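Exo-beta-1,3-galactanase (Bifidobacterium bifidum, PDB 5FLW) probably hydrolyses beta-1,3-linked galactan chains from the non-reducing end, releasing galactose, as a family 43 glycoside hydrolase. Local coordinates at residues 11-16 and 58-63; 108-113 and 128-133; 133-138 and 153-158. All blocks are in the same frame, centred on the assembly; numbering follows the deposited sequence.

Overall arrangement
From the N terminus, contact 1 comes first: the loop 11-16 returns to 58-63, at the start of an outermost strand of the first sheet, 60-66, and closes a span of 41 residues. Contact 2 follows in series, closing the hairpin of strands 110-116 and 124-129 in the second sheet. Contact 3 opens at G133, where contact 2 ends, and joins the linker 133-138 to strand 149-155 of the third sheet. Nothing nests or crosses. S136 of the linker probably hydrogen-bonds A109 of contact 2, so the linker joins two neighbouring four-stranded blades of the family's five-bladed beta-propeller; contact 1 stands about 33 Å from contact 3, centre to centre.

Contact 1 (11-16 and 58-63); sequences HDTSGD and AWRSHG
T13 and W59 join backbone to backbone where a type I beta turn, D12 to G15, in the N-terminal loop meets an outermost strand of the first four-stranded blade of a family 43 beta-propeller. Strand 48-53 flanks 60-66 within this sheet, and Y51 on it touches both D12 and W59.

One direct hydrogen bond crosses the contact: T13 N donates to W59 O at 2.9 Å, the donor tilted 21° from the carbonyl plane. Beside this bond D12 packs its CA and CB against the same oxygen, and T13 CG2 lies near it too, so W59 O is closely surrounded.

Water does the rest of the polar bridging. One molecule donates to H11 O and accepts from W59 N. A second accepts from S61 N at 2.8 Å and also bonds both T13 OG1 and S14 OG, pinning two side chains of the turn to the strand backbone.

Within the turn, the carboxylate of D12 organises the chain. Its CG sits between the backbone N and the carbonyl carbon (chi1 67°), which turns OD1 back over the loop. There S14 N and D16 N reach it from opposite faces of the carboxylate plane, the first bond closing an Asx turn. D12 N to D16 O and G15 N to D12 O add backbone bonds, so the turn is braced by its own bonds as well as by the strand.

Van der Waals contacts complete the meeting. The apolar one sets T13 CG2 4.2 Å from A58 CB, while T13 OG1 rests near CA and CG of R60. The indole of W59 leads away from the turn toward L20, with H11 O near its plane at the edge. The other carboxylate oxygen, D12 OD2, approaches S61 CB to 3.5 Å.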
loop_
_atom_site.group_PDB
_atom_site.type_symbol
_atom_site.label_atom_id
_atom_site.label_comp_id
_atom_site.label_asym_id
_atom_site.label_seq_id
_atom_site.Cartn_x
_atom_site.Cartn_y
_atom_site.Cartn_z
ATOM N N HIS A 11 -1.851 -16.747 8.120
ATOM C CA HIS A 11 -0.831 -17.777 7.980
ATOM C C HIS A 11 -0.772 -18.217 6.522
ATOM O O HIS A 11 -1.750 -18.087 5.777
ATOM C CB HIS A 11 -1.110 -19.009 8.893
ATOM C CG HIS A 11 -1.054 -18.661 10.351
ATOM N ND1 HIS A 11 -2.092 -18.021 10.995
ATOM C CD2 HIS A 11 -0.051 -18.773 11.265
ATOM C CE1 HIS A 11 -1.749 -17.781 12.250
ATOM N NE2 HIS A 11 -0.518 -18.232 12.442
ATOM N N ASP A 12 0.413 -18.651 6.104
ATOM C CA ASP A 12 0.544 -19.208 4.769
ATOM C C ASP A 12 0.354 -20.731 4.792
ATOM O O ASP A 12 0.225 -21.358 5.852
ATOM C CB ASP A 12 1.847 -18.739 4.111
ATOM C CG ASP A 12 3.120 -19.275 4.785
ATOM O OD1 ASP A 12 3.112 -20.388 5.349
ATOM O OD2 ASP A 12 4.160 -18.561 4.689
ATOM N N THR A 13 0.340 -21.331 3.602
ATOM C CA THR A 13 0.087 -22.766 3.488
ATOM C C THR A 13 1.266 -23.621 3.957
ATOM O O THR A 13 1.143 -24.852 3.983
ATOM C CB THR A 13 -0.312 -23.126 2.059
ATOM O OG1 THR A 13 0.745 -22.735 1.173
ATOM C CG2 THR A 13 -1.609 -22.386 1.664
ATOM N N SER A 14 2.400 -23.008 4.299
ATOM C CA SER A 14 3.534 -23.697 4.899
ATOM C C SER A 14 3.462 -23.717 6.426
ATOM O O SER A 14 4.344 -24.307 7.060
ATOM C CB SER A 14 4.841 -23.013 4.492
ATOM O OG SER A 14 4.982 -22.883 3.087
ATOM N N GLY A 15 2.448 -23.090 7.030
ATOM C CA GLY A 15 2.360 -23.039 8.479
ATOM C C GLY A 15 3.041 -21.850 9.151
ATOM O O GLY A 15 3.070 -21.790 10.386
ATOM N N ASP A 16 3.662 -20.948 8.402
ATOM C CA ASP A 16 4.255 -19.742 8.978
ATOM C C ASP A 16 3.252 -18.585 9.033
ATOM O O ASP A 16 2.332 -18.491 8.204
ATOM C CB ASP A 16 5.445 -19.349 8.116
ATOM C CG ASP A 16 6.574 -20.371 8.183
ATOM O OD1 ASP A 16 6.956 -20.857 9.266
ATOM O OD2 ASP A 16 7.014 -20.798 7.099
ATOM N N ALA A 58 -6.470 -18.653 1.612
ATOM C CA ALA A 58 -5.200 -19.375 1.608
ATOM C C ALA A 58 -4.122 -18.547 0.920
ATOM O O ALA A 58 -4.337 -17.984 -0.160
ATOM C CB ALA A 58 -5.339 -20.702 0.858
ATOM N N TRP A 59 -2.947 -18.505 1.529
ATOM C CA TRP A 59 -1.841 -17.703 1.005
ATOM C C TRP A 59 -0.638 -18.601 0.764
ATOM O O TRP A 59 -0.115 -19.211 1.703
ATOM C CB TRP A 59 -1.444 -16.595 1.992
ATOM C CG TRP A 59 -2.434 -15.499 2.131
ATOM C CD1 TRP A 59 -3.328 -15.323 3.141
ATOM C CD2 TRP A 59 -2.577 -14.374 1.254
ATOM N NE1 TRP A 59 -4.045 -14.163 2.933
ATOM C CE2 TRP A 59 -3.602 -13.563 1.782
ATOM C CE3 TRP A 59 -1.938 -13.980 0.054
ATOM C CZ2 TRP A 59 -4.013 -12.361 1.156
ATOM C CZ3 TRP A 59 -2.327 -12.789 -0.566
ATOM C CH2 TRP A 59 -3.364 -11.989 -0.008
ATOM N N ARG A 60 -0.207 -18.690 -0.486
ATOM C CA ARG A 60 0.952 -19.507 -0.807
ATOM C C ARG A 60 2.215 -18.637 -0.807
ATOM O O ARG A 60 2.299 -17.644 -1.537
ATOM C CB ARG A 60 0.773 -20.229 -2.140
ATOM C CG ARG A 60 1.926 -21.208 -2.359
ATOM C CD ARG A 60 2.306 -21.221 -3.774
ATOM N NE ARG A 60 3.076 -22.387 -4.211
ATOM C CZ ARG A 60 4.403 -22.403 -4.325
ATOM N NH1 ARG A 60 5.119 -21.325 -3.960
ATOM N NH2 ARG A 60 5.004 -23.494 -4.822
ATOM N N SER A 61 3.200 -19.005 0.005
ATOM C CA SER A 61 4.427 -18.236 0.078
ATOM C C SER A 61 5.301 -18.467 -1.159
ATOM O O SER A 61 5.463 -19.603 -1.625
ATOM C CB SER A 61 5.216 -18.668 1.304
ATOM O OG SER A 61 6.471 -17.959 1.372
ATOM N N HIS A 62 5.882 -17.386 -1.683
ATOM C CA HIS A 62 6.946 -17.448 -2.681
ATOM C C HIS A 62 8.291 -16.965 -2.125
ATOM O O HIS A 62 9.205 -16.636 -2.897
ATOM C CB HIS A 62 6.533 -16.704 -3.953
ATOM C CG HIS A 62 5.369 -17.340 -4.634
ATOM N ND1 HIS A 62 5.512 -18.371 -5.541
ATOM C CD2 HIS A 62 4.034 -17.201 -4.423
ATOM C CE1 HIS A 62 4.313 -18.775 -5.931
ATOM N NE2 HIS A 62 3.399 -18.086 -5.258
ATOM N N GLY A 63 8.408 -16.893 -0.787
ATOM C CA GLY A 63 9.660 -16.557 -0.149
ATOM C C GLY A 63 9.989 -15.077 -0.222
ATOM O O GLY A 63 9.167 -14.228 -0.580
HETATM O O HOH W 1 -2.977 -19.937 4.068
HETATM O O HOH W 2 3.098 -21.388 1.424
#

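Contact 2 (108-113 and 128-133); sequences YAHIGV and TITWRG
H110 sets its imidazole between the methyl of T130 and the ring of Y108 at the open end of the antiparallel hairpin formed by strands 110-116 and 124-129. Its CB lies near I129 O and T128 CB. From there CG stands anti to the carbonyl carbon (chi1 -85°), bringing the ring beneath the methyl of T130: CG2 sits 3.5 Å from the ring centroid and only 8° off the normal, a CH-pi contact over the face. The opposite face is taken by the Y108 ring, whose CZ lies over the imidazole centre. Around the rim, ND1 donates to Y108 O, which lies in the ring plane although ND1 stands above the carbonyl plane. H110 CD2 comes to 3.3 Å from T128 OG1. NE2, at the far end, is the ring atom closest to T130 CG2.

The Y108 and T128 side chains cross at about a right angle, and their hydroxyls share a hydrogen bond of 2.8 Å between Y108 OH and T128 OG1. Beneath these side chains the strands are paired by I111 and I129, a hydrogen-bonded pair: I111 N reaches I129 O at 3.0 Å, and I129 N returns to I111 O. G112 and T128 form the next, non-hydrogen-bonded pair. On the face of I111 and I129, CB of I111 packs against CG1 of I129, while V113 CG2 approaches I129 CD1; I172 of the next blade touches both isoleucines.

With ND1 committed as a donor and both faces occupied, the imidazole is probably held against rotation, which probably helps to steady the open end of the hairpin beside the two backbone bonds of I111 and I129.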
loop_
_atom_site.group_PDB
_atom_site.type_symbol
_atom_site.label_atom_id
_atom_site.label_comp_id
_atom_site.label_asym_id
_atom_site.label_seq_id
_atom_site.Cartn_x
_atom_site.Cartn_y
_atom_site.Cartn_z
ATOM N N TYR A 108 16.048 9.990 5.974
ATOM C CA TYR A 108 16.433 9.691 4.591
ATOM C C TYR A 108 15.290 9.868 3.595
ATOM O O TYR A 108 15.448 10.547 2.565
ATOM C CB TYR A 108 17.016 8.296 4.496
ATOM C CG TYR A 108 17.660 7.946 3.155
ATOM C CD1 TYR A 108 18.723 8.708 2.640
ATOM C CD2 TYR A 108 17.253 6.803 2.432
ATOM C CE1 TYR A 108 19.357 8.348 1.429
ATOM C CE2 TYR A 108 17.877 6.436 1.221
ATOM C CZ TYR A 108 18.927 7.223 0.731
ATOM O OH TYR A 108 19.580 6.905 -0.451
ATOM N N ALA A 109 14.169 9.187 3.844
ATOM C CA ALA A 109 12.913 9.442 3.148
ATOM C C ALA A 109 13.073 9.377 1.615
ATOM O O ALA A 109 12.807 10.344 0.888
ATOM C CB ALA A 109 12.310 10.763 3.630
ATOM N N HIS A 110 13.482 8.205 1.119
ATOM C CA HIS A 110 13.626 7.981 -0.318
ATOM C C HIS A 110 12.675 6.881 -0.800
ATOM O O HIS A 110 12.099 6.122 -0.009
ATOM C CB HIS A 110 15.044 7.513 -0.671
ATOM C CG HIS A 110 16.043 8.618 -0.852
ATOM N ND1 HIS A 110 16.273 9.581 0.107
ATOM C CD2 HIS A 110 16.920 8.867 -1.856
ATOM C CE1 HIS A 110 17.237 10.389 -0.307
ATOM N NE2 HIS A 110 17.631 9.990 -1.503
ATOM N N ILE A 111 12.556 6.783 -2.132
ATOM C CA ILE A 111 11.955 5.633 -2.808
ATOM C C ILE A 111 13.098 4.768 -3.332
ATOM O O ILE A 111 13.993 5.272 -4.022
ATOM C CB ILE A 111 11.071 6.083 -3.994
ATOM C CG1 ILE A 111 9.925 7.006 -3.527
ATOM C CG2 ILE A 111 10.530 4.868 -4.767
ATOM C CD1 ILE A 111 9.221 7.818 -4.624
ATOM N N GLY A 112 13.079 3.471 -3.019
ATOM C CA GLY A 112 13.976 2.508 -3.655
ATOM C C GLY A 112 13.281 1.810 -4.816
ATOM O O GLY A 112 12.071 1.569 -4.767
ATOM N N VAL A 113 14.050 1.516 -5.872
ATOM C CA VAL A 113 13.543 0.900 -7.102
ATOM C C VAL A 113 14.325 -0.392 -7.356
ATOM O O VAL A 113 15.564 -0.377 -7.364
ATOM C CB VAL A 113 13.666 1.858 -8.311
ATOM C CG1 VAL A 113 13.140 1.201 -9.567
ATOM C CG2 VAL A 113 12.922 3.163 -8.065
ATOM N N THR A 128 18.016 4.586 -5.465
ATOM C CA THR A 128 17.111 5.332 -4.601
ATOM C C THR A 128 16.897 6.686 -5.264
ATOM O O THR A 128 17.810 7.219 -5.908
ATOM C CB THR A 128 17.557 5.483 -3.135
ATOM O OG1 THR A 128 18.686 6.357 -3.076
ATOM C CG2 THR A 128 17.896 4.146 -2.521
ATOM N N ILE A 129 15.652 7.195 -5.187
ATOM C CA ILE A 129 15.278 8.419 -5.877
ATOM C C ILE A 129 14.393 9.273 -4.979
ATOM O O ILE A 129 13.735 8.782 -4.054
ATOM C CB ILE A 129 14.543 8.127 -7.220
ATOM C CG1 ILE A 129 13.087 7.660 -7.004
ATOM C CG2 ILE A 129 15.379 7.126 -8.105
ATOM C CD1 ILE A 129 12.316 7.362 -8.323
ATOM N N THR A 130 14.372 10.571 -5.289
ATOM C CA THR A 130 13.398 11.521 -4.755
ATOM C C THR A 130 12.951 12.391 -5.922
ATOM O O THR A 130 13.627 12.457 -6.946
ATOM C CB THR A 130 13.974 12.461 -3.655
ATOM O OG1 THR A 130 14.778 13.477 -4.264
ATOM C CG2 THR A 130 14.818 11.719 -2.654
ATOM N N TRP A 131 11.801 13.061 -5.764
ATOM C CA TRP A 131 11.429 14.161 -6.655
ATOM C C TRP A 131 11.983 15.451 -6.051
ATOM O O TRP A 131 11.592 15.834 -4.946
ATOM C CB TRP A 131 9.908 14.243 -6.810
ATOM C CG TRP A 131 9.446 15.347 -7.722
ATOM C CD1 TRP A 131 8.890 16.545 -7.353
ATOM C CD2 TRP A 131 9.480 15.352 -9.162
ATOM N NE1 TRP A 131 8.572 17.292 -8.475
ATOM C CE2 TRP A 131 8.919 16.576 -9.597
ATOM C CE3 TRP A 131 9.915 14.439 -10.117
ATOM C CZ2 TRP A 131 8.798 16.906 -10.953
ATOM C CZ3 TRP A 131 9.799 14.771 -11.464
ATOM C CH2 TRP A 131 9.257 15.995 -11.868
ATOM N N ARG A 132 12.930 16.098 -6.747
ATOM C CA ARG A 132 13.429 17.426 -6.374
ATOM C C ARG A 132 14.142 17.474 -5.014
ATOM O O ARG A 132 14.344 18.571 -4.460
ATOM C CB ARG A 132 12.324 18.479 -6.450
ATOM C CG ARG A 132 11.885 18.705 -7.868
ATOM C CD ARG A 132 10.774 19.720 -7.971
ATOM N NE ARG A 132 11.170 21.055 -7.537
ATOM C CZ ARG A 132 11.741 21.967 -8.321
ATOM N NH1 ARG A 132 12.024 21.684 -9.600
ATOM N NH2 ARG A 132 12.048 23.169 -7.835
ATOM N N GLY A 133 14.530 16.318 -4.467
ATOM C CA GLY A 133 15.055 16.249 -3.121
ATOM C C GLY A 133 14.006 16.168 -2.023
ATOM O O GLY A 133 14.382 16.111 -0.844
#

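Contact 3 (133-138 and 153-158); sequences GYLSRD and SEDRDH
R137 and D138 bind E154 through their backbones where the linker between two propeller blades runs beside strand 149-155 of the third blade. R137 N donates to E154 O in the carbonyl plane, and E154 N to D138 O, both at 2.9 Å.

Among side-chain bonds, S136 OG meets S153 OG at 2.6 Å. R156 grips E154 side-on, NE to OE2 and NH2 to OE1, a salt bridge beside the guanidinium of R137, which extends past R156 CB and sends NH2 to Y106 O. D155 holds its CG anti to the backbone N (chi1 166°), and its OD2 comes to 3.5 Å from Y134 CB. Within its own segment D155 OD1 accepts from D157 N in an Asx turn, while OD2 takes H158 ND1 at 2.7 Å and also bonds H161. With an alanine here, H158 ND1 would probably lose its acceptor and the imidazole would be freer to turn beneath Y134.

Waters join L135 N to the carboxylates of D155 and D157, L135 O to S153 OG, and R137 NH1 to E154 O.

Van der Waals and aromatic contacts finish the seam. L135 CD1 touches R156 CB on one flank, an apolar contact, and makes a methyl-carboxylate contact of 3.3 Å with D157 OD2. The H158 ring turns its edge to the face of Y134, planes at 53°, with CE1 3.6 Å above the centre of the tyrosine ring.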
loop_
_atom_site.group_PDB
_atom_site.type_symbol
_atom_site.label_atom_id
_atom_site.label_comp_id
_atom_site.label_asym_id
_atom_site.label_seq_id
_atom_site.Cartn_x
_atom_site.Cartn_y
_atom_site.Cartn_z
ATOM N N GLY A 133 14.530 16.318 -4.467
ATOM C CA GLY A 133 15.055 16.249 -3.121
ATOM C C GLY A 133 14.006 16.168 -2.023
ATOM O O GLY A 133 14.382 16.111 -0.844
ATOM N N TYR A 134 12.712 16.149 -2.368
ATOM C CA TYR A 134 11.653 16.170 -1.362
ATOM C C TYR A 134 11.585 14.853 -0.592
ATOM O O TYR A 134 11.913 13.779 -1.114
ATOM C CB TYR A 134 10.280 16.413 -2.013
ATOM C CG TYR A 134 10.153 17.719 -2.777
ATOM C CD1 TYR A 134 10.985 18.784 -2.507
ATOM C CD2 TYR A 134 9.164 17.893 -3.743
ATOM C CE1 TYR A 134 10.872 19.996 -3.209
ATOM C CE2 TYR A 134 9.044 19.068 -4.429
ATOM C CZ TYR A 134 9.890 20.123 -4.157
ATOM O OH TYR A 134 9.761 21.292 -4.868
ATOM N N LEU A 135 11.086 14.943 0.648
ATOM C CA LEU A 135 10.829 13.759 1.457
ATOM C C LEU A 135 9.816 12.843 0.789
ATOM O O LEU A 135 8.771 13.291 0.315
ATOM C CB LEU A 135 10.226 14.181 2.791
ATOM C CG LEU A 135 11.052 15.088 3.694
ATOM C CD1 LEU A 135 10.194 15.686 4.834
ATOM C CD2 LEU A 135 12.290 14.323 4.229
ATOM N N SER A 136 10.102 11.543 0.795
ATOM C CA SER A 136 9.134 10.506 0.437
ATOM C C SER A 136 9.143 9.439 1.534
ATOM O O SER A 136 10.196 8.854 1.828
ATOM C CB SER A 136 9.478 9.880 -0.919
ATOM O OG SER A 136 8.539 8.867 -1.257
ATOM N N ARG A 137 7.996 9.217 2.175
ATOM C CA ARG A 137 7.879 8.162 3.184
ATOM C C ARG A 137 6.853 7.114 2.743
ATOM O O ARG A 137 7.144 6.363 1.811
ATOM C CB ARG A 137 7.698 8.766 4.571
ATOM C CG ARG A 137 8.974 9.525 4.992
ATOM C CD ARG A 137 8.971 9.795 6.470
ATOM N NE ARG A 137 10.166 10.471 6.970
ATOM C CZ ARG A 137 10.254 11.786 7.038
ATOM N NH1 ARG A 137 9.220 12.506 6.588
ATOM N NH2 ARG A 137 11.331 12.387 7.554
ATOM N N ASP A 138 5.647 7.066 3.322
ATOM C CA ASP A 138 4.683 6.051 2.874
ATOM C C ASP A 138 4.409 6.193 1.382
ATOM O O ASP A 138 4.308 7.309 0.858
ATOM C CB ASP A 138 3.343 6.220 3.578
ATOM C CG ASP A 138 3.348 5.701 4.998
ATOM O OD1 ASP A 138 4.414 5.252 5.518
ATOM O OD2 ASP A 138 2.267 5.799 5.610
ATOM N N SER A 153 3.015 9.315 -2.706
ATOM C CA SER A 153 4.179 9.492 -1.836
ATOM C C SER A 153 3.903 10.576 -0.803
ATOM O O SER A 153 3.777 11.753 -1.163
ATOM C CB SER A 153 5.415 9.889 -2.675
ATOM O OG SER A 153 6.488 10.344 -1.849
ATOM N N GLU A 154 3.890 10.202 0.477
ATOM C CA GLU A 154 3.665 11.179 1.538
ATOM C C GLU A 154 4.942 11.972 1.804
ATOM O O GLU A 154 6.013 11.394 2.032
ATOM C CB GLU A 154 3.173 10.493 2.819
ATOM C CG GLU A 154 2.600 11.470 3.865
ATOM C CD GLU A 154 3.646 12.065 4.810
ATOM O OE1 GLU A 154 4.591 11.340 5.195
ATOM O OE2 GLU A 154 3.525 13.264 5.176
ATOM N N ASP A 155 4.814 13.301 1.783
ATOM C CA ASP A 155 5.928 14.243 1.886
ATOM C C ASP A 155 5.570 15.225 3.000
ATOM O O ASP A 155 4.693 16.088 2.813
ATOM C CB ASP A 155 6.090 14.923 0.522
ATOM C CG ASP A 155 6.978 16.163 0.530
ATOM O OD1 ASP A 155 7.502 16.602 1.576
ATOM O OD2 ASP A 155 7.119 16.739 -0.593
ATOM N N ARG A 156 6.238 15.089 4.164
ATOM C CA ARG A 156 5.798 15.834 5.355
ATOM C C ARG A 156 5.813 17.355 5.156
ATOM O O ARG A 156 5.055 18.075 5.829
ATOM C CB ARG A 156 6.593 15.444 6.591
ATOM C CG ARG A 156 5.904 15.841 7.936
ATOM C CD ARG A 156 4.590 15.078 8.190
ATOM N NE ARG A 156 4.673 13.684 7.728
ATOM C CZ ARG A 156 5.019 12.632 8.485
ATOM N NH1 ARG A 156 5.320 12.771 9.778
ATOM N NH2 ARG A 156 5.089 11.422 7.927
ATOM N N ASP A 157 6.666 17.871 4.258
ATOM C CA ASP A 157 6.749 19.318 4.086
ATOM C C ASP A 157 5.679 19.874 3.143
ATOM O O ASP A 157 5.451 21.090 3.154
ATOM C CB ASP A 157 8.116 19.738 3.543
ATOM C CG ASP A 157 9.280 19.335 4.445
ATOM O OD1 ASP A 157 9.188 19.456 5.687
ATOM O OD2 ASP A 157 10.289 18.879 3.861
ATOM N N HIS A 158 5.034 19.022 2.298
ATOM C CA HIS A 158 4.178 19.540 1.222
ATOM C C HIS A 158 2.777 18.948 1.168
ATOM O O HIS A 158 1.803 19.680 0.893
ATOM C CB HIS A 158 4.833 19.407 -0.177
ATOM C CG HIS A 158 6.161 20.088 -0.292
ATOM N ND1 HIS A 158 7.342 19.402 -0.455
ATOM C CD2 HIS A 158 6.494 21.397 -0.240
ATOM C CE1 HIS A 158 8.348 20.256 -0.515
ATOM N NE2 HIS A 158 7.860 21.474 -0.387
HETATM O O HOH W 3 7.680 12.744 -2.220
HETATM O O HOH W 4 10.049 17.561 1.269
HETATM O O HOH W 5 7.045 12.448 4.540
HETATM O O HOH W 6 4.408 8.605 5.522
#